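Local coordinates for protein threonine phosphate decarboxylase-like enzyme (Sulfurospirillum multivorans, PDB 6OUX) that catalyses the pyridoxal phosphate-dependent decarboxylation of L-serine O-phosphate to ethanolamine O-phosphate, a precursor for norcobamide biosynthesis, at residues I212-E217 / K300-E305; I207-I212 / L224-L229; E57-Y62 / R284-E289; I194-L199 / D231-V236. All blocks are in the same frame, centred on the assembly; numbering follows the deposited sequence.

Interaction 1: residues I212-E217 / K300-E305; sequences IHFAYE and KQYIKE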
# COMPACT_ATOMS: atom_id res chain seq x y z
N ILE A 212 8.83 -14.61 14.38
CA ILE A 212 8.88 -15.98 14.88
C ILE A 212 9.87 -16.86 14.07
O ILE A 212 10.37 -17.84 14.56
CB ILE A 212 7.48 -16.65 14.92
CG1 ILE A 212 7.50 -17.85 15.91
CG2 ILE A 212 6.99 -17.03 13.54
CD1 ILE A 212 6.15 -18.41 16.25
N HIS A 213 10.18 -16.44 12.86
CA HIS A 213 11.18 -17.16 12.01
C HIS A 213 12.60 -17.10 12.63
O HIS A 213 13.46 -17.87 12.25
CB HIS A 213 11.26 -16.51 10.61
CG HIS A 213 10.30 -17.04 9.62
ND1 HIS A 213 9.10 -17.64 9.95
CD2 HIS A 213 10.33 -16.98 8.27
CE1 HIS A 213 8.45 -17.93 8.84
NE2 HIS A 213 9.19 -17.56 7.81
N PHE A 214 12.85 -16.19 13.56
CA PHE A 214 14.13 -16.04 14.27
C PHE A 214 14.20 -16.80 15.55
O PHE A 214 15.29 -16.92 16.09
CB PHE A 214 14.47 -14.55 14.46
CG PHE A 214 14.32 -13.77 13.19
CD1 PHE A 214 15.13 -14.09 12.10
CD2 PHE A 214 13.33 -12.85 13.03
CE1 PHE A 214 14.96 -13.43 10.90
CE2 PHE A 214 13.16 -12.17 11.82
CZ PHE A 214 13.96 -12.49 10.76
N ALA A 215 13.11 -17.41 15.99
CA ALA A 215 13.10 -18.15 17.27
C ALA A 215 13.33 -19.65 17.01
O ALA A 215 13.19 -20.19 15.87
CB ALA A 215 11.78 -17.94 18.01
N TYR A 216 13.68 -20.34 18.08
CA TYR A 216 13.87 -21.78 17.93
C TYR A 216 13.56 -22.46 19.24
O TYR A 216 13.80 -21.86 20.28
CB TYR A 216 15.29 -22.11 17.40
CG TYR A 216 16.41 -21.61 18.25
CD1 TYR A 216 16.90 -20.32 18.09
CD2 TYR A 216 16.95 -22.38 19.27
CE1 TYR A 216 17.87 -19.81 18.89
CE2 TYR A 216 17.98 -21.88 20.09
CZ TYR A 216 18.43 -20.59 19.88
OH TYR A 216 19.41 -20.06 20.65
N GLU A 217 13.00 -23.64 19.15
CA GLU A 217 12.71 -24.49 20.30
C GLU A 217 13.57 -25.77 20.34
O GLU A 217 13.51 -26.45 21.34
CB GLU A 217 11.20 -24.82 20.36
CG GLU A 217 10.39 -23.59 20.81
CD GLU A 217 8.90 -23.87 21.02
OE1 GLU A 217 8.57 -25.06 21.35
OE2 GLU A 217 8.08 -22.93 20.83
N LYS A 300 18.23 -20.01 8.85
CA LYS A 300 19.10 -20.69 9.80
C LYS A 300 20.48 -20.07 9.93
O LYS A 300 20.98 -19.97 11.04
CB LYS A 300 19.26 -22.18 9.51
CG LYS A 300 18.00 -22.97 9.68
CD LYS A 300 18.27 -24.48 9.77
CE LYS A 300 18.02 -25.21 8.49
NZ LYS A 300 16.90 -26.19 8.55
N GLN A 301 21.04 -19.60 8.82
CA GLN A 301 22.29 -18.88 8.84
C GLN A 301 22.19 -17.63 9.66
O GLN A 301 23.10 -17.31 10.46
CB GLN A 301 22.67 -18.57 7.39
CG GLN A 301 23.88 -17.71 7.13
CD GLN A 301 24.09 -17.48 5.64
OE1 GLN A 301 23.13 -17.45 4.85
NE2 GLN A 301 25.32 -17.29 5.26
N TYR A 302 21.11 -16.87 9.45
CA TYR A 302 20.86 -15.67 10.23
C TYR A 302 20.66 -15.95 11.74
O TYR A 302 21.18 -15.21 12.58
CB TYR A 302 19.69 -14.88 9.68
CG TYR A 302 19.55 -13.53 10.34
CD1 TYR A 302 20.43 -12.51 10.16
CD2 TYR A 302 18.52 -13.30 11.23
CE1 TYR A 302 20.29 -11.28 10.80
CE2 TYR A 302 18.37 -12.09 11.87
CZ TYR A 302 19.23 -11.07 11.62
OH TYR A 302 19.02 -9.90 12.31
N ILE A 303 19.89 -16.96 12.10
CA ILE A 303 19.77 -17.30 13.52
C ILE A 303 21.15 -17.65 14.12
O ILE A 303 21.48 -17.22 15.28
CB ILE A 303 18.82 -18.47 13.72
CG1 ILE A 303 17.40 -18.07 13.38
CG2 ILE A 303 18.92 -19.11 15.10
CD1 ILE A 303 16.46 -19.25 13.31
N LYS A 304 21.97 -18.38 13.37
CA LYS A 304 23.30 -18.76 13.88
C LYS A 304 24.14 -17.52 14.08
O LYS A 304 24.81 -17.38 15.10
CB LYS A 304 24.01 -19.81 13.03
CG LYS A 304 23.36 -21.19 13.15
CD LYS A 304 24.02 -22.22 12.23
CE LYS A 304 23.08 -23.42 12.09
NZ LYS A 304 23.45 -24.31 10.97
N GLU A 305 24.06 -16.56 13.16
CA GLU A 305 24.77 -15.36 13.37
C GLU A 305 24.24 -14.53 14.56
O GLU A 305 25.07 -13.95 15.26
CB GLU A 305 24.83 -14.54 12.07
CG GLU A 305 25.53 -13.22 12.10
CD GLU A 305 26.90 -13.23 12.78
OE1 GLU A 305 27.62 -14.25 12.57
OE2 GLU A 305 27.23 -12.21 13.52

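Interaction 2: residues I207-I212 / L224-L229; sequences IDESFI and LSSTVL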
# COMPACT_ATOMS: atom_id res chain seq x y z
N ILE A 207 -2.36 -12.29 17.51
CA ILE A 207 -0.97 -12.66 17.79
C ILE A 207 -0.15 -12.25 16.59
O ILE A 207 -0.28 -12.83 15.49
CB ILE A 207 -0.80 -14.19 18.01
CG1 ILE A 207 -1.74 -14.70 19.10
CG2 ILE A 207 0.64 -14.48 18.35
CD1 ILE A 207 -1.79 -16.20 19.35
N ASP A 208 0.73 -11.28 16.82
CA ASP A 208 1.72 -10.83 15.84
C ASP A 208 2.99 -11.69 15.94
O ASP A 208 3.82 -11.53 16.88
CB ASP A 208 2.01 -9.34 15.99
CG ASP A 208 3.00 -8.82 14.97
OD1 ASP A 208 3.52 -9.55 14.10
OD2 ASP A 208 3.28 -7.61 15.07
N GLU A 209 3.13 -12.62 15.01
CA GLU A 209 4.31 -13.47 14.99
C GLU A 209 5.34 -13.03 13.96
O GLU A 209 6.04 -13.89 13.38
CB GLU A 209 3.90 -14.93 14.73
CG GLU A 209 3.22 -15.14 13.38
CD GLU A 209 3.21 -16.59 12.95
OE1 GLU A 209 3.56 -17.48 13.81
OE2 GLU A 209 2.79 -16.83 11.78
N SER A 210 5.43 -11.76 13.73
CA SER A 210 6.30 -11.21 12.66
C SER A 210 7.78 -11.62 12.80
O SER A 210 8.54 -11.67 11.81
CB SER A 210 6.17 -9.67 12.57
OG SER A 210 4.92 -9.25 12.01
N PHE A 211 8.21 -11.83 14.04
CA PHE A 211 9.61 -12.29 14.29
C PHE A 211 9.84 -13.76 14.57
O PHE A 211 10.96 -14.15 15.01
CB PHE A 211 10.19 -11.42 15.44
CG PHE A 211 10.04 -9.96 15.16
CD1 PHE A 211 10.74 -9.40 14.12
CD2 PHE A 211 9.12 -9.18 15.83
CE1 PHE A 211 10.59 -8.07 13.80
CE2 PHE A 211 8.93 -7.86 15.47
CZ PHE A 211 9.68 -7.30 14.48
N ILE A 212 8.83 -14.61 14.38
CA ILE A 212 8.88 -15.98 14.88
C ILE A 212 9.87 -16.86 14.07
O ILE A 212 10.37 -17.84 14.56
CB ILE A 212 7.48 -16.65 14.92
CG1 ILE A 212 7.50 -17.85 15.91
CG2 ILE A 212 6.99 -17.03 13.54
CD1 ILE A 212 6.15 -18.41 16.25
N LEU A 224 9.44 -22.40 13.27
CA LEU A 224 8.26 -22.36 14.11
C LEU A 224 7.20 -21.63 13.36
O LEU A 224 7.51 -20.84 12.49
CB LEU A 224 8.55 -21.59 15.41
CG LEU A 224 9.60 -22.24 16.31
CD1 LEU A 224 10.11 -21.25 17.34
CD2 LEU A 224 9.02 -23.49 16.97
N SER A 225 5.96 -21.86 13.76
CA SER A 225 4.82 -21.25 13.12
C SER A 225 3.65 -21.24 14.09
O SER A 225 3.40 -22.25 14.69
CB SER A 225 4.38 -22.09 11.94
OG SER A 225 3.22 -21.46 11.45
N SER A 226 2.93 -20.13 14.18
CA SER A 226 1.71 -20.01 15.04
C SER A 226 0.38 -20.47 14.25
O SER A 226 -0.75 -20.33 14.77
CB SER A 226 1.55 -18.55 15.53
OG SER A 226 2.69 -17.97 16.12
N THR A 227 0.53 -21.03 13.02
CA THR A 227 -0.67 -21.58 12.31
C THR A 227 -1.39 -22.68 13.11
O THR A 227 -2.64 -22.75 13.06
CB THR A 227 -0.29 -22.10 10.91
OG1 THR A 227 0.30 -21.04 10.17
CG2 THR A 227 -1.46 -22.62 10.06
N VAL A 228 -0.63 -23.54 13.81
CA VAL A 228 -1.18 -24.53 14.76
C VAL A 228 -2.16 -23.89 15.73
O VAL A 228 -3.22 -24.43 16.00
CB VAL A 228 -0.16 -25.32 15.64
CG1 VAL A 228 0.59 -26.35 14.87
CG2 VAL A 228 0.84 -24.46 16.38
N LEU A 229 -1.83 -22.71 16.22
CA LEU A 229 -2.73 -21.97 17.12
C LEU A 229 -3.98 -21.45 16.45
O LEU A 229 -5.11 -21.56 17.02
CB LEU A 229 -1.99 -20.84 17.81
CG LEU A 229 -0.67 -21.21 18.43
CD1 LEU A 229 -0.04 -19.90 18.99
CD2 LEU A 229 -0.76 -22.28 19.51
O HOH W 1 0.96 -17.84 10.23
O HOH W 2 4.05 -18.73 10.69
O HOH W 3 11.35 -20.26 13.78

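Interaction 3: residues E57-Y62 / R284-E289; sequences ELVLDY and RLFVRE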
# COMPACT_ATOMS: atom_id res chain seq x y z
N GLU A 57 19.50 -10.53 0.35
CA GLU A 57 20.46 -10.81 -0.75
C GLU A 57 19.91 -11.92 -1.62
O GLU A 57 19.94 -11.78 -2.82
CB GLU A 57 21.88 -11.21 -0.26
CG GLU A 57 22.57 -10.17 0.61
CD GLU A 57 24.09 -10.29 0.73
OE1 GLU A 57 24.70 -11.30 0.28
OE2 GLU A 57 24.69 -9.35 1.32
N LEU A 58 19.33 -12.96 -1.01
CA LEU A 58 18.67 -14.04 -1.76
C LEU A 58 17.56 -13.55 -2.66
O LEU A 58 17.54 -13.86 -3.84
CB LEU A 58 18.14 -15.12 -0.85
CG LEU A 58 17.51 -16.38 -1.49
CD1 LEU A 58 18.62 -17.16 -2.15
CD2 LEU A 58 16.82 -17.23 -0.41
N VAL A 59 16.62 -12.78 -2.08
CA VAL A 59 15.52 -12.21 -2.85
C VAL A 59 16.01 -11.29 -3.95
O VAL A 59 15.51 -11.37 -5.06
CB VAL A 59 14.51 -11.50 -1.94
CG1 VAL A 59 13.34 -10.93 -2.77
CG2 VAL A 59 13.90 -12.50 -0.98
N LEU A 60 16.97 -10.39 -3.68
CA LEU A 60 17.52 -9.50 -4.74
C LEU A 60 18.14 -10.30 -5.89
O LEU A 60 18.05 -9.91 -7.07
CB LEU A 60 18.54 -8.53 -4.18
CG LEU A 60 17.92 -7.43 -3.28
CD1 LEU A 60 19.03 -6.76 -2.50
CD2 LEU A 60 17.13 -6.45 -4.17
N ASP A 61 18.73 -11.44 -5.56
CA ASP A 61 19.38 -12.28 -6.54
C ASP A 61 18.35 -12.90 -7.44
O ASP A 61 18.57 -12.94 -8.62
CB ASP A 61 20.24 -13.35 -5.86
CG ASP A 61 20.97 -14.19 -6.84
OD1 ASP A 61 21.85 -13.67 -7.55
OD2 ASP A 61 20.63 -15.35 -6.90
N TYR A 62 17.21 -13.38 -6.90
CA TYR A 62 16.12 -13.83 -7.71
C TYR A 62 15.53 -12.72 -8.61
O TYR A 62 15.20 -12.96 -9.79
CB TYR A 62 15.00 -14.47 -6.88
CG TYR A 62 15.20 -15.91 -6.52
CD1 TYR A 62 15.86 -16.31 -5.35
CD2 TYR A 62 14.68 -16.89 -7.30
CE1 TYR A 62 15.99 -17.63 -5.02
CE2 TYR A 62 14.81 -18.21 -6.98
CZ TYR A 62 15.47 -18.57 -5.85
OH TYR A 62 15.54 -19.87 -5.59
N ARG A 284 4.58 -14.44 -4.68
CA ARG A 284 4.58 -15.70 -5.41
C ARG A 284 5.92 -16.40 -5.32
O ARG A 284 5.97 -17.64 -5.32
CB ARG A 284 4.23 -15.51 -6.85
CG ARG A 284 2.81 -15.04 -7.09
CD ARG A 284 2.57 -14.85 -8.60
NE ARG A 284 1.22 -14.41 -8.80
CZ ARG A 284 0.15 -15.20 -8.86
NH1 ARG A 284 0.27 -16.53 -8.83
NH2 ARG A 284 -1.04 -14.65 -9.00
N LEU A 285 6.99 -15.64 -5.20
CA LEU A 285 8.27 -16.21 -4.92
C LEU A 285 8.29 -16.93 -3.58
O LEU A 285 8.68 -18.09 -3.48
CB LEU A 285 9.32 -15.10 -4.95
CG LEU A 285 10.75 -15.57 -4.81
CD1 LEU A 285 11.19 -16.36 -6.05
CD2 LEU A 285 11.57 -14.34 -4.58
N PHE A 286 7.81 -16.23 -2.56
CA PHE A 286 7.94 -16.64 -1.15
C PHE A 286 7.26 -17.95 -0.85
O PHE A 286 7.59 -18.56 0.16
CB PHE A 286 7.36 -15.58 -0.21
CG PHE A 286 8.12 -14.28 -0.19
CD1 PHE A 286 9.39 -14.14 -0.74
CD2 PHE A 286 7.52 -13.15 0.38
CE1 PHE A 286 10.03 -12.90 -0.71
CE2 PHE A 286 8.15 -11.93 0.41
CZ PHE A 286 9.41 -11.81 -0.11
N VAL A 287 6.40 -18.43 -1.75
CA VAL A 287 5.74 -19.74 -1.57
C VAL A 287 6.19 -20.84 -2.53
O VAL A 287 5.72 -21.99 -2.45
CB VAL A 287 4.20 -19.57 -1.48
CG1 VAL A 287 3.86 -18.53 -0.41
CG2 VAL A 287 3.57 -19.15 -2.80
N ARG A 288 7.14 -20.55 -3.41
CA ARG A 288 7.71 -21.60 -4.25
C ARG A 288 8.58 -22.51 -3.40
O ARG A 288 9.37 -22.04 -2.60
CB ARG A 288 8.52 -21.04 -5.39
CG ARG A 288 7.81 -21.09 -6.73
CD ARG A 288 8.21 -19.92 -7.56
NE ARG A 288 9.61 -19.97 -7.87
CZ ARG A 288 10.27 -19.01 -8.50
NH1 ARG A 288 9.68 -17.87 -8.82
NH2 ARG A 288 11.55 -19.18 -8.78
N GLU A 289 8.42 -23.81 -3.59
CA GLU A 289 9.28 -24.85 -3.02
C GLU A 289 10.79 -24.61 -3.16
O GLU A 289 11.54 -24.80 -2.19
CB GLU A 289 8.92 -26.21 -3.69
CG GLU A 289 9.82 -27.39 -3.31
CD GLU A 289 11.03 -27.56 -4.23
OE1 GLU A 289 10.84 -27.61 -5.48
OE2 GLU A 289 12.17 -27.66 -3.70

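Interaction 4: residues I194-L199 / D231-V236; sequences ILLKRL and DMYPNV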
# COMPACT_ATOMS: atom_id res chain seq x y z
N ILE A 194 -1.36 -23.34 26.77
CA ILE A 194 -1.91 -23.12 28.12
C ILE A 194 -2.63 -21.79 28.25
O ILE A 194 -3.80 -21.74 28.65
CB ILE A 194 -0.82 -23.23 29.20
CG1 ILE A 194 -0.27 -24.65 29.21
CG2 ILE A 194 -1.36 -22.87 30.59
CD1 ILE A 194 1.08 -24.71 29.85
N LEU A 195 -1.97 -20.72 27.83
CA LEU A 195 -2.58 -19.38 27.83
C LEU A 195 -3.86 -19.36 27.03
O LEU A 195 -4.92 -18.91 27.53
CB LEU A 195 -1.57 -18.34 27.34
CG LEU A 195 -2.02 -16.87 27.19
CD1 LEU A 195 -0.82 -15.93 27.29
CD2 LEU A 195 -2.82 -16.58 25.90
N LEU A 196 -3.79 -19.88 25.78
CA LEU A 196 -4.97 -19.80 24.87
C LEU A 196 -6.14 -20.69 25.31
O LEU A 196 -7.30 -20.34 25.13
CB LEU A 196 -4.60 -20.18 23.41
CG LEU A 196 -3.65 -19.20 22.73
CD1 LEU A 196 -3.22 -19.75 21.40
CD2 LEU A 196 -4.29 -17.83 22.59
N LYS A 197 -5.85 -21.81 25.89
CA LYS A 197 -6.93 -22.59 26.47
C LYS A 197 -7.71 -21.80 27.56
O LYS A 197 -8.95 -21.76 27.54
CB LYS A 197 -6.39 -23.88 27.07
CG LYS A 197 -5.97 -24.85 26.00
CD LYS A 197 -5.35 -26.10 26.62
CE LYS A 197 -5.65 -27.34 25.78
NZ LYS A 197 -5.37 -27.13 24.32
N ARG A 198 -6.96 -21.19 28.46
CA ARG A 198 -7.53 -20.38 29.56
C ARG A 198 -8.25 -19.14 29.08
O ARG A 198 -9.20 -18.66 29.75
CB ARG A 198 -6.42 -20.02 30.54
CG ARG A 198 -6.79 -19.14 31.70
CD ARG A 198 -5.77 -19.23 32.84
NE ARG A 198 -6.17 -18.35 33.94
CZ ARG A 198 -5.41 -18.05 35.00
NH1 ARG A 198 -4.18 -18.55 35.15
NH2 ARG A 198 -5.89 -17.18 35.87
N LEU A 199 -7.80 -18.56 27.96
CA LEU A 199 -8.43 -17.35 27.42
C LEU A 199 -9.41 -17.57 26.30
O LEU A 199 -9.69 -16.67 25.51
CB LEU A 199 -7.36 -16.35 27.02
CG LEU A 199 -6.47 -15.93 28.21
CD1 LEU A 199 -5.49 -14.86 27.74
CD2 LEU A 199 -7.26 -15.37 29.40
N ASP A 231 -5.33 -22.90 13.91
CA ASP A 231 -6.18 -24.05 13.62
C ASP A 231 -6.96 -24.61 14.81
O ASP A 231 -8.09 -25.12 14.62
CB ASP A 231 -5.40 -25.18 12.97
CG ASP A 231 -4.97 -24.88 11.57
OD1 ASP A 231 -5.48 -23.94 10.88
OD2 ASP A 231 -4.06 -25.63 11.20
N MET A 232 -6.39 -24.48 16.02
CA MET A 232 -6.92 -25.09 17.21
C MET A 232 -7.89 -24.18 17.97
O MET A 232 -8.81 -24.67 18.58
CB MET A 232 -5.76 -25.57 18.13
CG MET A 232 -6.22 -26.32 19.41
SD MET A 232 -4.85 -27.10 20.31
CE MET A 232 -4.14 -28.10 19.04
N TYR A 233 -7.68 -22.85 17.95
CA TYR A 233 -8.37 -21.92 18.83
C TYR A 233 -9.21 -20.95 18.01
O TYR A 233 -8.68 -20.08 17.35
CB TYR A 233 -7.38 -21.20 19.70
CG TYR A 233 -6.56 -22.12 20.56
CD1 TYR A 233 -7.15 -22.77 21.67
CD2 TYR A 233 -5.24 -22.43 20.23
CE1 TYR A 233 -6.42 -23.64 22.42
CE2 TYR A 233 -4.54 -23.32 20.97
CZ TYR A 233 -5.12 -23.90 22.07
OH TYR A 233 -4.36 -24.77 22.79
N PRO A 234 -10.55 -21.06 18.07
CA PRO A 234 -11.40 -20.25 17.17
C PRO A 234 -11.41 -18.73 17.42
O PRO A 234 -11.90 -18.00 16.59
CB PRO A 234 -12.82 -20.82 17.40
CG PRO A 234 -12.75 -21.43 18.73
CD PRO A 234 -11.36 -21.98 18.87
N ASN A 235 -10.82 -18.28 18.53
CA ASN A 235 -10.71 -16.85 18.79
C ASN A 235 -9.35 -16.24 18.38
O ASN A 235 -9.13 -15.07 18.63
CB ASN A 235 -10.98 -16.51 20.25
CG ASN A 235 -9.99 -17.09 21.19
OD1 ASN A 235 -9.23 -18.02 20.82
ND2 ASN A 235 -10.07 -16.70 22.44
N VAL A 236 -8.45 -17.04 17.81
CA VAL A 236 -7.15 -16.55 17.40
C VAL A 236 -7.15 -15.89 16.02
O VAL A 236 -7.65 -16.45 15.02
CB VAL A 236 -6.11 -17.65 17.54
CG1 VAL A 236 -4.77 -17.31 16.84
CG2 VAL A 236 -5.86 -17.89 19.02
O HOH W 4 -8.41 -19.41 22.94

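Interaction 1: residues I212-E217 / K300-E305
Y302 and I303, neighbours on helix 289-314, meet F214 and Y216 of the loop that follows strand 204-208. Y302 comes first along the helix. Its CG lies anti to the backbone N (chi1 -171°), which swings the ring alongside F214. The CD2-CE2 side of Y302 meets the CD1-CE1 side of F214, and Y302 CD2 lies 3.6 Å from F214 CE1. The two planes are 70° apart and the centroids 5.4 Å apart, an oblique aromatic pair. The hydroxyl of Y302 points on to the carbonyl of G372, its hydrogen-bond partner.

I303 comes next and fits both branches into the loop. CG2 touches the ring of Y216, with I303 CG2 3.8 Å from Y216 CD1. The other branch runs along the loop backbone. CD1 of I303 is 3.5 Å from H213 O, and CG1 of I303 is 3.6 Å from F214 O. The carbonyl of H213 is hydrogen-bonded by R299, one turn earlier on the same helix.

No hydrogen bond joins the two segments directly. The contact is buried and rests on shape: three aromatic rings and a branched aliphatic chain hold the loop against the helix, while Y302 OH and H213 O find hydrogen-bond partners outside the two segments.

Interaction 2: residues I207-I212 / L224-L229
E209 reaches across to S226. Its CG sits between the backbone N and the carbonyl carbon (chi1 62°), and the extended chain beyond carries the carboxylate over. Both S226 N (2.7 Å) and S226 OG donate to E209 OE1 as modelled; that oxygen sits too close to S226, so both bonds are less sure. E209 OE2 accepts from two waters, one of which also meets S225 OG at 3.0 Å. S225 OG also accepts from T227 N, an ST turn at the start of helix 227-232. With an alanine at E209, S226 N and OG would probably lose their shared acceptor, and the two waters the oxygen they donate to. D208 OD1 accepts from S210 N, an Asx turn, and from S210 OG. A third water accepts from L224 N and lies 2.7 Å from I212 O, to which it may donate.

I212 CG1 packs on L224 CB at 3.9 Å, and I212 CD1 lies by S226 OG. I207 CD1 meets L229 CD1 at 4.1 Å.

The contact joins strand 204-208 to helix 227-232 in the beta-alpha-beta unit completed by strand 236-241. I238 of that strand touches I207, E209 and S226, while M192 and L196 of helix 189-198 pack on I207 and L229 respectively.

Interaction 3: residues E57-Y62 / R284-E289
A turn of helix 53-68 faces the C-terminal end of helix 277-286, with the CA atoms of V59 and L285, the nearest pair, 8.5 Å apart. The side chains fill the space between these backbones, and no hydrogen bond crosses it.

L285 is central. Its CG stands anti to the backbone N (chi1 -175°), which carries both methyls over to the other helix. L285 CD1 reaches the ring of Y62, 3.7 Å from Y62 CD2. L285 CD2 lies between two residues, 4.1 Å from Y62 CB and 4.2 Å from V59 CG1. V59 uses its other methyl for F286. V59 CG2 comes to the edge of that ring, near its plane, at 3.9 Å from F286 CE1.

R288 adds a polar border. Its chain bends at chi2 and chi3, bringing the guanidinium beside Y62, and R288 NH2 is 3.8 Å from Y62 CE2. The guanidinium and ring planes are 76° apart and the approach is oblique. One face of the guanidinium rests on L285 CD1. R288 NH2 forms a salt bridge with E66.

Both rings have further aromatic company: F286 stacks with F246, and F291 meets Y62 edge-to-face. F291, in the first turn of helix 289-314, also touches L285, while I248 from a loop packs on V59 and F286. The contact thus ties helix 53-68 to the junction where helix 277-286 gives way to helix 289-314.

Interaction 4: residues I194-L199 / D231-V236
Two helix ends beside the larger beta-sheet meet here: the last turn of helix 189-198, and the end of helix 227-232 with the type I turn Y233-V236 that leads into strand 236-241. The ring of Y233 is the main surface. L196 CB stands almost exactly over its centre, 3.8 Å from the centroid and 2° off the ring normal, a CH-pi contact. L196 CD1 adds a touch at 3.6 Å from Y233 CD2. The opposite face of the ring is met by CG of M232. K197 folds round the ring edge. Its chain bends at chi3 and chi4, so that K197 NZ donates a hydrogen bond to Y233 OH at 3.0 Å. The same hydroxyl is also bonded to H193 ND1. A leucine in place of Y233 would probably leave K197 NZ and H193 without this partner and L196 without its flat ring surface.

The turn is tied down separately. N235 ND2 makes a weak bond to L199 O at 3.1 Å, while V202 O accepts from the same nitrogen. A water donates to both L196 O, at 2.6 Å, and N235 OD1. L196 CD2 also packs on V236 CG2 at 3.9 Å.

L196 and N235 both reach I205 of strand 204-208. Neighbouring helices laid on one central sheet, with a turn feeding the next parallel strand, are typical of the alpha/beta large domain of PLP-dependent aminotransferase-family enzymes.

Overall arrangement
Following the chain, helix 53-68 opens interaction 3, which closes only at 284-289 and encloses all seven strands of the large sheet. Within that loop, interaction 4 runs from 194-199 to 231-236. Interaction 2, from 207-212 to 224-229, is the shortest closure and lies inside interaction 4. Interactions 2 and 4 share helix 227-232 and touch, L229 packing on L196 and I207 on V236. Interaction 1 starts at 212-217 and ends at 300-305, so it crosses the other three. It shares I212 with interaction 2 and meets it through L224. Interactions 2 and 4 bind helices to the sheet, interaction 1 joins its loop to helix 289-314, and interaction 3 joins helix 53-68 to helix 277-286.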